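PDB 3TQF: Hpr(Ser) kinase from Coxiella burnetii, which probably phosphorylates the carrier protein HPr on a serine with ATP and removes that phosphate again. Local coordinates for residues I14-V19 and V149-R153; S30-L34 and I70-I75; A35-H41 and P142-E146; Q57-C62 and N91-V95; H96-V102 and P129-I135. All blocks are in the same frame, centred on the assembly; numbering follows the deposited sequence.

Contact 1: I14-V19 and V149-R153; sequences IDKMGV and VRNHR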
# COMPACT_ATOMS: atom_id res chain seq x y z
N ILE A 14 -7.53 -10.55 -13.44
CA ILE A 14 -7.70 -10.45 -12.00
C ILE A 14 -8.78 -11.42 -11.54
O ILE A 14 -9.93 -11.29 -11.92
CB ILE A 14 -8.15 -9.05 -11.58
CG1 ILE A 14 -7.20 -7.98 -12.12
CG2 ILE A 14 -8.24 -8.96 -10.06
CD1 ILE A 14 -7.67 -6.54 -11.86
N ASP A 15 -8.38 -12.39 -10.71
CA ASP A 15 -9.29 -13.41 -10.19
C ASP A 15 -10.05 -14.09 -11.33
O ASP A 15 -11.27 -14.23 -11.27
CB ASP A 15 -10.26 -12.78 -9.17
CG ASP A 15 -11.05 -13.82 -8.39
OD1 ASP A 15 -10.56 -14.96 -8.22
OD2 ASP A 15 -12.16 -13.49 -7.93
N LYS A 16 -9.32 -14.49 -12.37
CA LYS A 16 -9.89 -15.14 -13.57
C LYS A 16 -10.65 -14.19 -14.51
O LYS A 16 -11.05 -14.61 -15.60
CB LYS A 16 -10.80 -16.32 -13.21
CG LYS A 16 -10.19 -17.37 -12.28
CD LYS A 16 -9.49 -18.51 -13.03
CE LYS A 16 -9.79 -19.89 -12.42
NZ LYS A 16 -9.71 -19.92 -10.93
N MSE A 17 -10.83 -12.93 -14.11
CA MSE A 17 -11.57 -11.95 -14.90
C MSE A 17 -10.63 -11.05 -15.70
O MSE A 17 -9.79 -10.36 -15.14
CB MSE A 17 -12.40 -11.04 -13.99
CG MSE A 17 -13.28 -11.74 -12.97
SE MSE A 17 -15.02 -12.19 -13.68
CE MSE A 17 -14.57 -13.88 -14.53
N GLY A 18 -10.79 -11.03 -17.02
CA GLY A 18 -10.15 -10.03 -17.86
C GLY A 18 -10.77 -8.67 -17.61
O GLY A 18 -11.95 -8.45 -17.90
N VAL A 19 -9.97 -7.76 -17.06
CA VAL A 19 -10.45 -6.46 -16.60
C VAL A 19 -9.76 -5.33 -17.37
O VAL A 19 -8.54 -5.26 -17.40
CB VAL A 19 -10.15 -6.28 -15.10
CG1 VAL A 19 -10.62 -4.90 -14.62
CG2 VAL A 19 -10.80 -7.41 -14.29
N VAL A 149 -13.30 -6.49 -8.14
CA VAL A 149 -13.32 -7.50 -9.20
C VAL A 149 -13.79 -8.84 -8.67
O VAL A 149 -14.55 -9.53 -9.33
CB VAL A 149 -11.93 -7.66 -9.87
CG1 VAL A 149 -11.92 -8.82 -10.84
CG2 VAL A 149 -11.53 -6.37 -10.58
N ARG A 150 -13.33 -9.20 -7.48
CA ARG A 150 -13.74 -10.46 -6.84
C ARG A 150 -15.23 -10.45 -6.51
O ARG A 150 -15.90 -11.46 -6.65
CB ARG A 150 -12.92 -10.72 -5.57
CG ARG A 150 -11.44 -10.97 -5.85
CD ARG A 150 -10.64 -11.01 -4.58
NE ARG A 150 -10.97 -12.18 -3.78
CZ ARG A 150 -10.83 -12.27 -2.46
NH1 ARG A 150 -10.36 -11.25 -1.74
NH2 ARG A 150 -11.18 -13.39 -1.85
N ASN A 151 -15.73 -9.29 -6.08
CA ASN A 151 -17.16 -9.11 -5.84
C ASN A 151 -17.95 -9.25 -7.13
O ASN A 151 -19.04 -9.82 -7.13
CB ASN A 151 -17.46 -7.74 -5.21
CG ASN A 151 -17.64 -7.81 -3.71
OD1 ASN A 151 -17.17 -8.73 -3.05
ND2 ASN A 151 -18.33 -6.82 -3.16
N HIS A 152 -17.40 -8.72 -8.21
CA HIS A 152 -18.05 -8.81 -9.51
C HIS A 152 -18.18 -10.27 -9.96
O HIS A 152 -19.24 -10.68 -10.44
CB HIS A 152 -17.30 -8.00 -10.57
CG HIS A 152 -17.87 -8.14 -11.94
ND1 HIS A 152 -18.98 -7.44 -12.36
CD2 HIS A 152 -17.50 -8.92 -12.99
CE1 HIS A 152 -19.27 -7.78 -13.61
NE2 HIS A 152 -18.38 -8.68 -14.01
N ARG A 153 -17.11 -11.04 -9.80
CA ARG A 153 -17.12 -12.45 -10.18
C ARG A 153 -18.15 -13.24 -9.38
O ARG A 153 -18.86 -14.08 -9.94
CB ARG A 153 -15.74 -13.07 -10.01
CG ARG A 153 -15.70 -14.57 -10.22
CD ARG A 153 -14.34 -15.03 -10.69
NE ARG A 153 -14.23 -16.48 -10.63
CZ ARG A 153 -13.69 -17.18 -9.63
NH1 ARG A 153 -13.18 -16.57 -8.57
NH2 ARG A 153 -13.66 -18.50 -9.71

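Contact 2: S30-L34 and I70-I75; sequences SELSL and ILITGI. With PO4 (phosphate ion), chain C.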
# COMPACT_ATOMS: atom_id res chain seq x y z
N SER A 30 -0.94 3.00 -14.68
CA SER A 30 0.20 2.10 -14.86
C SER A 30 0.78 1.66 -13.51
O SER A 30 1.25 0.53 -13.37
CB SER A 30 1.29 2.76 -15.71
OG SER A 30 0.90 2.84 -17.07
N GLU A 31 0.74 2.56 -12.54
CA GLU A 31 1.14 2.24 -11.18
C GLU A 31 0.18 1.24 -10.56
O GLU A 31 0.59 0.38 -9.78
CB GLU A 31 1.21 3.52 -10.34
CG GLU A 31 2.38 4.45 -10.68
CD GLU A 31 2.06 5.48 -11.77
OE1 GLU A 31 1.38 5.15 -12.76
OE2 GLU A 31 2.51 6.64 -11.63
N LEU A 32 -1.10 1.33 -10.91
CA LEU A 32 -2.09 0.36 -10.45
C LEU A 32 -1.84 -1.02 -11.03
O LEU A 32 -1.96 -2.02 -10.32
CB LEU A 32 -3.51 0.83 -10.80
CG LEU A 32 -4.67 -0.11 -10.44
CD1 LEU A 32 -4.60 -0.51 -8.98
CD2 LEU A 32 -6.00 0.56 -10.77
N SER A 33 -1.50 -1.08 -12.32
CA SER A 33 -1.16 -2.36 -12.96
C SER A 33 -0.02 -3.04 -12.21
O SER A 33 -0.15 -4.19 -11.80
CB SER A 33 -0.77 -2.17 -14.43
OG SER A 33 -1.91 -1.86 -15.22
N LEU A 34 1.07 -2.30 -12.00
CA LEU A 34 2.22 -2.82 -11.27
C LEU A 34 1.81 -3.38 -9.91
O LEU A 34 2.16 -4.51 -9.58
CB LEU A 34 3.29 -1.73 -11.09
CG LEU A 34 4.67 -2.19 -10.59
CD1 LEU A 34 5.32 -3.13 -11.58
CD2 LEU A 34 5.58 -1.00 -10.32
N ILE A 70 5.70 -2.38 -19.28
CA ILE A 70 4.88 -1.35 -18.66
C ILE A 70 5.73 -0.09 -18.53
O ILE A 70 6.90 -0.19 -18.20
CB ILE A 70 4.43 -1.76 -17.23
CG1 ILE A 70 3.25 -2.72 -17.29
CG2 ILE A 70 4.03 -0.55 -16.39
CD1 ILE A 70 2.73 -3.12 -15.91
N LEU A 71 5.14 1.07 -18.79
CA LEU A 71 5.82 2.34 -18.58
C LEU A 71 5.26 3.02 -17.34
O LEU A 71 4.05 3.18 -17.20
CB LEU A 71 5.66 3.24 -19.80
CG LEU A 71 6.26 4.65 -19.71
CD1 LEU A 71 7.78 4.59 -19.62
CD2 LEU A 71 5.84 5.49 -20.90
N ILE A 72 6.16 3.42 -16.43
CA ILE A 72 5.79 4.17 -15.24
C ILE A 72 6.74 5.35 -15.12
O ILE A 72 7.96 5.16 -15.02
CB ILE A 72 5.87 3.31 -13.97
CG1 ILE A 72 4.82 2.20 -14.01
CG2 ILE A 72 5.68 4.16 -12.72
CD1 ILE A 72 4.81 1.33 -12.77
N THR A 73 6.20 6.56 -15.13
CA THR A 73 7.04 7.76 -15.12
C THR A 73 7.83 7.81 -13.83
O THR A 73 7.29 7.64 -12.75
CB THR A 73 6.21 9.04 -15.31
OG1 THR A 73 5.19 9.10 -14.30
CG2 THR A 73 5.56 9.08 -16.70
N GLY A 74 9.13 8.03 -13.96
CA GLY A 74 10.05 7.96 -12.83
C GLY A 74 10.92 6.72 -12.94
O GLY A 74 12.12 6.78 -12.71
N ILE A 75 10.29 5.60 -13.28
CA ILE A 75 10.98 4.33 -13.45
C ILE A 75 11.42 4.14 -14.89
O ILE A 75 12.57 3.81 -15.16
CB ILE A 75 10.07 3.15 -13.08
CG1 ILE A 75 9.56 3.29 -11.64
CG2 ILE A 75 10.81 1.83 -13.25
CD1 ILE A 75 8.52 2.25 -11.25
P PO4 C . -1.09 6.90 -15.59
O1 PO4 C . -2.51 6.86 -15.12
O2 PO4 C . -0.95 7.89 -16.72
O3 PO4 C . -0.20 7.29 -14.43
O4 PO4 C . -0.68 5.53 -16.07
O HOH W 1 3.58 6.96 -14.61

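Contact 3: A35-H41 and P142-E146; sequences ALIDRGH and PLLIE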
# COMPACT_ATOMS: atom_id res chain seq x y z
N ALA A 35 1.07 -2.60 -9.14
CA ALA A 35 0.62 -3.02 -7.81
C ALA A 35 -0.22 -4.30 -7.88
O ALA A 35 -0.05 -5.20 -7.06
CB ALA A 35 -0.15 -1.91 -7.13
N LEU A 36 -1.12 -4.38 -8.86
CA LEU A 36 -1.91 -5.58 -9.07
C LEU A 36 -1.05 -6.79 -9.45
O LEU A 36 -1.31 -7.90 -8.98
CB LEU A 36 -2.99 -5.34 -10.12
CG LEU A 36 -4.15 -4.44 -9.66
CD1 LEU A 36 -4.96 -3.96 -10.84
CD2 LEU A 36 -5.03 -5.17 -8.66
N ILE A 37 -0.01 -6.57 -10.26
CA ILE A 37 0.94 -7.65 -10.58
C ILE A 37 1.62 -8.14 -9.30
O ILE A 37 1.82 -9.34 -9.12
CB ILE A 37 2.06 -7.20 -11.58
CG1 ILE A 37 1.49 -6.67 -12.90
CG2 ILE A 37 3.01 -8.36 -11.88
CD1 ILE A 37 0.46 -7.57 -13.54
N ASP A 38 1.95 -7.20 -8.41
CA ASP A 38 2.63 -7.49 -7.14
C ASP A 38 1.74 -8.28 -6.19
O ASP A 38 2.23 -9.01 -5.34
CB ASP A 38 3.08 -6.18 -6.48
CG ASP A 38 3.90 -6.41 -5.22
OD1 ASP A 38 4.95 -7.09 -5.29
OD2 ASP A 38 3.49 -5.89 -4.16
N ARG A 39 0.42 -8.15 -6.34
CA ARG A 39 -0.52 -8.95 -5.55
C ARG A 39 -0.79 -10.33 -6.15
O ARG A 39 -1.59 -11.08 -5.61
CB ARG A 39 -1.86 -8.23 -5.36
CG ARG A 39 -1.77 -6.72 -5.14
CD ARG A 39 -2.43 -6.24 -3.87
NE ARG A 39 -3.51 -7.08 -3.38
CZ ARG A 39 -3.87 -7.14 -2.10
NH1 ARG A 39 -3.25 -6.40 -1.19
NH2 ARG A 39 -4.85 -7.94 -1.73
N GLY A 40 -0.13 -10.66 -7.26
CA GLY A 40 -0.23 -12.00 -7.85
C GLY A 40 -1.13 -12.09 -9.08
O GLY A 40 -1.40 -13.19 -9.56
N HIS A 41 -1.58 -10.95 -9.59
CA HIS A 41 -2.43 -10.92 -10.77
C HIS A 41 -1.56 -10.83 -12.02
O HIS A 41 -0.33 -10.89 -11.91
CB HIS A 41 -3.43 -9.76 -10.69
CG HIS A 41 -4.25 -9.78 -9.44
ND1 HIS A 41 -4.96 -10.89 -9.04
CD2 HIS A 41 -4.44 -8.84 -8.48
CE1 HIS A 41 -5.57 -10.63 -7.90
NE2 HIS A 41 -5.27 -9.39 -7.54
N PRO A 142 -5.09 -0.62 -5.13
CA PRO A 142 -4.95 -1.98 -5.64
C PRO A 142 -5.85 -2.97 -4.92
O PRO A 142 -6.50 -3.80 -5.57
CB PRO A 142 -3.48 -2.32 -5.37
CG PRO A 142 -2.80 -1.00 -5.35
CD PRO A 142 -3.78 -0.05 -4.74
N LEU A 143 -5.90 -2.88 -3.60
CA LEU A 143 -6.76 -3.76 -2.80
C LEU A 143 -8.22 -3.49 -3.12
O LEU A 143 -9.02 -4.41 -3.16
CB LEU A 143 -6.49 -3.56 -1.31
CG LEU A 143 -7.34 -4.40 -0.35
CD1 LEU A 143 -6.99 -5.87 -0.45
CD2 LEU A 143 -7.16 -3.91 1.07
N LEU A 144 -8.57 -2.23 -3.35
CA LEU A 144 -9.94 -1.86 -3.63
C LEU A 144 -10.41 -2.43 -4.96
O LEU A 144 -11.49 -3.00 -5.06
CB LEU A 144 -10.11 -0.34 -3.61
CG LEU A 144 -9.80 0.36 -2.28
CD1 LEU A 144 -10.18 1.82 -2.34
CD2 LEU A 144 -10.49 -0.33 -1.13
N ILE A 145 -9.56 -2.28 -5.98
CA ILE A 145 -9.85 -2.80 -7.31
C ILE A 145 -9.89 -4.32 -7.33
O ILE A 145 -10.73 -4.92 -7.98
CB ILE A 145 -8.83 -2.28 -8.33
CG1 ILE A 145 -8.99 -0.76 -8.51
CG2 ILE A 145 -8.97 -2.99 -9.68
CD1 ILE A 145 -10.25 -0.36 -9.23
N GLU A 146 -8.98 -4.96 -6.60
CA GLU A 146 -9.00 -6.42 -6.47
C GLU A 146 -10.29 -6.88 -5.82
O GLU A 146 -10.89 -7.86 -6.24
CB GLU A 146 -7.80 -6.91 -5.65
CG GLU A 146 -7.84 -8.40 -5.31
CD GLU A 146 -6.71 -8.82 -4.41
OE1 GLU A 146 -5.59 -9.02 -4.90
OE2 GLU A 146 -6.95 -8.95 -3.19

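Contact 4: Q57-C62 and N91-V95; sequences QLIGSC and NQHEV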
# COMPACT_ATOMS: atom_id res chain seq x y z
N GLN A 57 -16.92 -14.92 -27.88
CA GLN A 57 -16.10 -14.35 -26.82
C GLN A 57 -15.38 -13.11 -27.34
O GLN A 57 -14.85 -13.12 -28.44
CB GLN A 57 -15.05 -15.35 -26.34
CG GLN A 57 -15.59 -16.59 -25.69
CD GLN A 57 -14.51 -17.36 -24.94
OE1 GLN A 57 -13.51 -17.79 -25.53
NE2 GLN A 57 -14.69 -17.53 -23.64
N LEU A 58 -15.39 -12.06 -26.53
CA LEU A 58 -14.57 -10.89 -26.78
C LEU A 58 -13.21 -11.15 -26.17
O LEU A 58 -13.05 -11.12 -24.95
CB LEU A 58 -15.20 -9.64 -26.17
CG LEU A 58 -14.48 -8.31 -26.39
CD1 LEU A 58 -14.37 -7.98 -27.86
CD2 LEU A 58 -15.20 -7.21 -25.64
N ILE A 59 -12.23 -11.44 -27.02
CA ILE A 59 -10.86 -11.72 -26.59
C ILE A 59 -9.98 -10.49 -26.80
O ILE A 59 -10.01 -9.86 -27.85
CB ILE A 59 -10.25 -12.90 -27.37
CG1 ILE A 59 -11.10 -14.16 -27.19
CG2 ILE A 59 -8.81 -13.16 -26.93
CD1 ILE A 59 -11.18 -14.64 -25.76
N GLY A 60 -9.19 -10.16 -25.79
CA GLY A 60 -8.25 -9.04 -25.85
C GLY A 60 -6.82 -9.54 -25.85
O GLY A 60 -6.45 -10.37 -25.02
N SER A 61 -6.01 -9.02 -26.77
CA SER A 61 -4.63 -9.46 -26.93
C SER A 61 -3.71 -8.26 -27.12
O SER A 61 -4.10 -7.25 -27.70
CB SER A 61 -4.52 -10.41 -28.11
OG SER A 61 -5.37 -9.99 -29.16
N CYS A 62 -2.48 -8.40 -26.63
CA CYS A 62 -1.48 -7.33 -26.70
C CYS A 62 -0.67 -7.54 -27.98
O CYS A 62 -0.30 -8.66 -28.29
CB CYS A 62 -0.56 -7.42 -25.48
SG CYS A 62 0.48 -5.97 -25.12
N ASN A 91 -0.72 -13.74 -22.86
CA ASN A 91 -0.81 -13.18 -24.22
C ASN A 91 -2.24 -12.81 -24.66
O ASN A 91 -2.41 -11.94 -25.51
CB ASN A 91 -0.13 -14.09 -25.26
CG ASN A 91 -0.81 -15.44 -25.43
OD1 ASN A 91 -1.71 -15.80 -24.67
ND2 ASN A 91 -0.38 -16.19 -26.44
N GLN A 92 -3.24 -13.47 -24.08
CA GLN A 92 -4.64 -13.10 -24.32
C GLN A 92 -5.58 -13.59 -23.22
O GLN A 92 -5.21 -14.42 -22.40
CB GLN A 92 -5.11 -13.62 -25.68
CG GLN A 92 -4.92 -15.11 -25.90
CD GLN A 92 -5.65 -15.61 -27.13
OE1 GLN A 92 -5.22 -15.38 -28.26
NE2 GLN A 92 -6.76 -16.31 -26.92
N HIS A 93 -6.80 -13.06 -23.22
CA HIS A 93 -7.82 -13.45 -22.26
C HIS A 93 -9.15 -12.82 -22.65
O HIS A 93 -9.18 -11.79 -23.32
CB HIS A 93 -7.42 -12.99 -20.85
CG HIS A 93 -8.18 -13.67 -19.75
ND1 HIS A 93 -9.41 -13.23 -19.32
CD2 HIS A 93 -7.88 -14.75 -18.99
CE1 HIS A 93 -9.84 -14.01 -18.35
NE2 HIS A 93 -8.93 -14.94 -18.13
N GLU A 94 -10.25 -13.44 -22.24
CA GLU A 94 -11.59 -12.91 -22.49
C GLU A 94 -11.81 -11.65 -21.65
O GLU A 94 -11.32 -11.55 -20.53
CB GLU A 94 -12.66 -13.97 -22.17
CG GLU A 94 -14.10 -13.43 -22.13
CD GLU A 94 -15.17 -14.53 -22.21
OE1 GLU A 94 -14.91 -15.66 -21.74
OE2 GLU A 94 -16.27 -14.26 -22.73
N VAL A 95 -12.53 -10.69 -22.22
CA VAL A 95 -12.89 -9.46 -21.52
C VAL A 95 -14.15 -9.71 -20.72
O VAL A 95 -15.17 -10.07 -21.29
CB VAL A 95 -13.16 -8.31 -22.52
CG1 VAL A 95 -13.62 -7.05 -21.79
CG2 VAL A 95 -11.93 -8.03 -23.37

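Contact 5: H96-V102 and P129-I135; sequences HLSISLV and PKILFPI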
# COMPACT_ATOMS: atom_id res chain seq x y z
N HIS A 96 -14.08 -9.52 -19.41
CA HIS A 96 -15.23 -9.73 -18.53
C HIS A 96 -15.79 -8.44 -17.93
O HIS A 96 -17.00 -8.31 -17.75
CB HIS A 96 -14.85 -10.69 -17.40
CG HIS A 96 -14.60 -12.09 -17.85
ND1 HIS A 96 -15.58 -13.06 -17.84
CD2 HIS A 96 -13.49 -12.68 -18.34
CE1 HIS A 96 -15.08 -14.19 -18.30
NE2 HIS A 96 -13.81 -13.99 -18.61
N LEU A 97 -14.91 -7.50 -17.61
CA LEU A 97 -15.29 -6.30 -16.89
C LEU A 97 -14.49 -5.12 -17.39
O LEU A 97 -13.34 -5.26 -17.81
CB LEU A 97 -15.04 -6.51 -15.40
CG LEU A 97 -15.31 -5.36 -14.42
CD1 LEU A 97 -16.80 -5.10 -14.29
CD2 LEU A 97 -14.69 -5.68 -13.07
N SER A 98 -15.11 -3.94 -17.33
CA SER A 98 -14.47 -2.69 -17.68
C SER A 98 -14.62 -1.73 -16.50
O SER A 98 -15.73 -1.36 -16.16
CB SER A 98 -15.13 -2.10 -18.92
OG SER A 98 -14.82 -0.73 -19.08
N ILE A 99 -13.51 -1.36 -15.88
CA ILE A 99 -13.54 -0.40 -14.78
C ILE A 99 -13.04 0.95 -15.27
O ILE A 99 -11.99 1.05 -15.90
CB ILE A 99 -12.69 -0.85 -13.58
CG1 ILE A 99 -13.21 -2.17 -13.01
CG2 ILE A 99 -12.69 0.22 -12.49
CD1 ILE A 99 -12.31 -2.77 -11.97
N SER A 100 -13.81 1.99 -14.98
CA SER A 100 -13.49 3.35 -15.38
C SER A 100 -13.21 4.17 -14.12
O SER A 100 -14.13 4.45 -13.36
CB SER A 100 -14.66 3.95 -16.16
OG SER A 100 -14.32 5.22 -16.68
N LEU A 101 -11.94 4.52 -13.91
CA LEU A 101 -11.52 5.26 -12.72
C LEU A 101 -11.88 6.72 -12.88
O LEU A 101 -11.43 7.37 -13.81
CB LEU A 101 -10.01 5.14 -12.52
CG LEU A 101 -9.43 3.74 -12.30
CD1 LEU A 101 -7.92 3.81 -12.27
CD2 LEU A 101 -9.97 3.10 -11.03
N VAL A 102 -12.70 7.22 -11.96
CA VAL A 102 -13.26 8.57 -12.06
C VAL A 102 -12.86 9.40 -10.85
O VAL A 102 -12.77 8.87 -9.74
CB VAL A 102 -14.80 8.52 -12.13
CG1 VAL A 102 -15.39 9.92 -12.17
CG2 VAL A 102 -15.23 7.71 -13.34
N PRO A 129 -20.02 -5.41 -18.73
CA PRO A 129 -20.35 -4.63 -17.54
C PRO A 129 -19.27 -3.60 -17.23
O PRO A 129 -18.09 -3.88 -17.42
CB PRO A 129 -20.42 -5.68 -16.43
CG PRO A 129 -20.66 -6.97 -17.11
CD PRO A 129 -20.10 -6.86 -18.49
N LYS A 130 -19.69 -2.42 -16.78
CA LYS A 130 -18.78 -1.31 -16.56
C LYS A 130 -19.05 -0.69 -15.20
O LYS A 130 -20.19 -0.39 -14.87
CB LYS A 130 -18.98 -0.25 -17.65
CG LYS A 130 -17.92 0.82 -17.70
CD LYS A 130 -18.44 2.06 -18.40
CE LYS A 130 -17.32 2.93 -18.96
NZ LYS A 130 -17.78 3.73 -20.14
N ILE A 131 -18.00 -0.50 -14.41
CA ILE A 131 -18.12 0.13 -13.11
C ILE A 131 -17.43 1.48 -13.15
O ILE A 131 -16.34 1.60 -13.68
CB ILE A 131 -17.48 -0.73 -12.00
CG1 ILE A 131 -18.16 -2.10 -11.94
CG2 ILE A 131 -17.58 -0.03 -10.65
CD1 ILE A 131 -17.61 -3.02 -10.87
N LEU A 132 -18.09 2.50 -12.61
CA LEU A 132 -17.46 3.80 -12.38
C LEU A 132 -16.92 3.80 -10.96
O LEU A 132 -17.69 3.75 -10.01
CB LEU A 132 -18.48 4.94 -12.56
CG LEU A 132 -19.19 5.07 -13.91
CD1 LEU A 132 -19.99 6.36 -13.94
CD2 LEU A 132 -18.24 5.03 -15.09
N PHE A 133 -15.60 3.84 -10.81
CA PHE A 133 -14.98 3.77 -9.49
C PHE A 133 -14.31 5.08 -9.10
O PHE A 133 -13.44 5.56 -9.82
CB PHE A 133 -13.96 2.64 -9.42
CG PHE A 133 -13.54 2.32 -8.01
CD1 PHE A 133 -12.37 2.83 -7.49
CD2 PHE A 133 -14.35 1.54 -7.20
CE1 PHE A 133 -11.99 2.55 -6.20
CE2 PHE A 133 -13.98 1.26 -5.90
CZ PHE A 133 -12.80 1.77 -5.40
N PRO A 134 -14.71 5.66 -7.95
CA PRO A 134 -14.11 6.90 -7.48
C PRO A 134 -12.69 6.69 -6.97
O PRO A 134 -12.45 5.79 -6.17
CB PRO A 134 -15.03 7.31 -6.33
CG PRO A 134 -15.55 6.04 -5.81
CD PRO A 134 -15.69 5.13 -6.98
N ILE A 135 -11.77 7.53 -7.43
CA ILE A 135 -10.36 7.40 -7.08
C ILE A 135 -9.96 8.42 -6.02
O ILE A 135 -9.89 9.61 -6.30
CB ILE A 135 -9.46 7.52 -8.33
CG1 ILE A 135 -7.99 7.29 -7.96
CG2 ILE A 135 -9.63 8.87 -9.00
CD1 ILE A 135 -7.13 6.83 -9.15

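Contact 1: I14-V19 and V149-R153
I14 to M17 turn back on themselves beside V149, and the axes of strand 17-19 and helix 149-153 come within 10.1 Å, their directions 130° apart. V149 makes the apolar contact of the helix. Its CG1, anti to the backbone N, is turned into the hairpin, where it meets I14 CG2 at 3.8 Å, M17 CG at 3.9 Å and V19 CG2 at 3.9 Å. The turn is type I', with D15 and K16 at its two corners, and it closes the β-hairpin of strands 10-14 and 17-23. Helix 141-165 packs across this corner. M17, a selenomethionine bent at chi2 and chi3, lays SE against R153 CB (3.8 Å) and at the edge of the H152 ring, 5.3 Å from its centroid. The ND1 of that ring bonds to the hydroxyl of Y118. At the solvent side D15 OD1 forms a salt bridge with R153 NH1 (3.1 Å), the carboxylate and guanidinium planes standing 89° apart. K16 CG lies over one face of the same guanidinium, whose NE also pairs with E157. D15 OD2 touches the flank of R150 at CG (3.3 Å), while R150 NH2 bonds to L83 O of the second subunit.

Contact 2: S30-L34 and I70-I75
S30 is the last residue of a probable Walker A P-loop, in the first turn of helix 29-38, and here it touches L71 in the strand 69-72 beside the bound phosphate. The S30 amide points at the phosphate, N to O4 2.9 Å with an N-H...O angle of 166°, and the amides of N26, G28 and K29 also bond to this ion. It probably came from the crystallisation liquor, in a place where a P-loop would hold a nucleotide phosphate. S30 OG sits 3.2 Å from L71 O and 3.3 Å from phosphate O4; both bonds are weak, and which of them takes the single proton is not settled. Behind this, I72 packs against the helix. Its CD1 meets L34 CD2 at 3.5 Å, the two side chains crossing at about a right angle, while CG2, on the other branch, lies against E31 CG (3.9 Å). I70 CD1 reaches S33 CB. E31 OE2 forms a salt bridge with R139 of the third subunit and also accepts from a water (3.2 Å), which in turn accepts from T73 N at 2.7 Å.

Contact 3: A35-H41 and P142-E146
R39 grips the carboxylate of E146 side-on with two nitrogens: NE to OE1 at 3.2 Å and NH2 to OE2 at 2.7 Å. Both approach from above the carboxylate plane, which is turned 58° from the guanidinium. OE1 has a second donor, H41 NE2, at 2.7 Å; this one comes on the anti lone pair, the ring standing almost upright to the carboxylate, with their planes 86° apart. Three bonds thus fix the rotation of a buried acid, whose charge the arginine would balance. E146 gets there on an extended chain, with CG anti to its backbone N, whereas R39 has to bend at chi2 and chi3 to bring NE and NH2 round to it. The guanidinium also lies with one face over L143, and its NH1 makes a further salt bridge to D38 of the second subunit. Farther along, the P142 ring packs on A35, CG to CB 3.3 Å, and L36 CD1 meets I145 CG2 at 4.3 Å. On the R39 side, helix 29-38 ends in a Schellman motif, G40 carrying positive phi, with H41 N bonding to L36 O (3.1 Å) and G40 N to I37 O (3.0 Å).

Contact 4: Q57-C62 and N91-V95
Q57 and E94 cross at about a right angle, amide and carboxylate planes 76° apart, with Q57 NE2 2.7 Å from E94 OE1. E94 stretches to that point on an extended chain. On the same face of the sheet I59 splits its contacts: CD1 settles over E94 CA (3.7 Å), and CG2 slants past the amide end of Q92, 3.8 Å from NE2. S61 follows, its CB beside Q92 CB. L58 and V95 meet obliquely, L58 CD2 to V95 CB 3.9 Å. H93 points to the face away from I59 and folds back on its own strand, ND1 donating to E94 O at 2.8 Å. Between the strands G60 and H93 are the antiparallel hydrogen-bonded pair, G60 N to H93 O 3.0 Å, while V95 N bonds to L58 O at 2.8 Å. Strand 58-61 has strand 48-53 as its other neighbour, I59 pairing with K52 and S61 with D50. L58 and V95 both pack on V128 of strand 126-134, H93 and V95 on strand 10-14, and just past strand 58-61 C62 is joined to C45 by a disulfide.

Contact 5: H96-V102 and P129-I135
I99 and F133 lie side by side and point the same way, I99 CG2 4.1 Å from F133 CB, at the middle of the apolar face between these strands. L97 CD1 slants across I131 CG1 (4.0 Å) at one end; at the other L101 CD2 comes to F133 CD1 at 4.3 Å, oblique to the ring. Helix 141-165 covers this face, with L148 on both I99 and I131. Six backbone bonds join the strands in alternating parallel fashion, among them S100 N to I131 O (2.9 Å), F133 N to S100 O (3.0 Å) and V102 N to F133 O (2.8 Å). The other face is more polar. K130, extended, runs alongside S98, its CE 4.0 Å from S100 CB, and reaches E121 in a long, weak ion pair; S98 OG bonds weakly to the same carboxylate. L132 CD2 covers S100 CB (3.9 Å). With strand 17-23 on the far side of 92-102, this is a run of three parallel strands in the HPr kinase domain, of which strand 17-23 leads into the probable P-loop.

All five contacts belong to one domain, and contacts 2 to 5 are nested in the loop closed by contact 1. Helix 141-165 serves contacts 1 and 3, whose centres are 11 Å apart, and I14 packs on both L36 and H41. Helix 29-38 serves contacts 2 and 3, so its start faces the phosphate site while its end meets the long helix. Strand 92-102 carries contact 4 and then, directly after it, contact 5, their centres 18 Å apart; it also pairs with strand 17-23 of contact 1. I145 touches I99, L101 and F133, tying contact 3 to the sheet of contact 5. Contacts 2 and 3 both also meet the third subunit, linking the phosphate-site helix to the assembly.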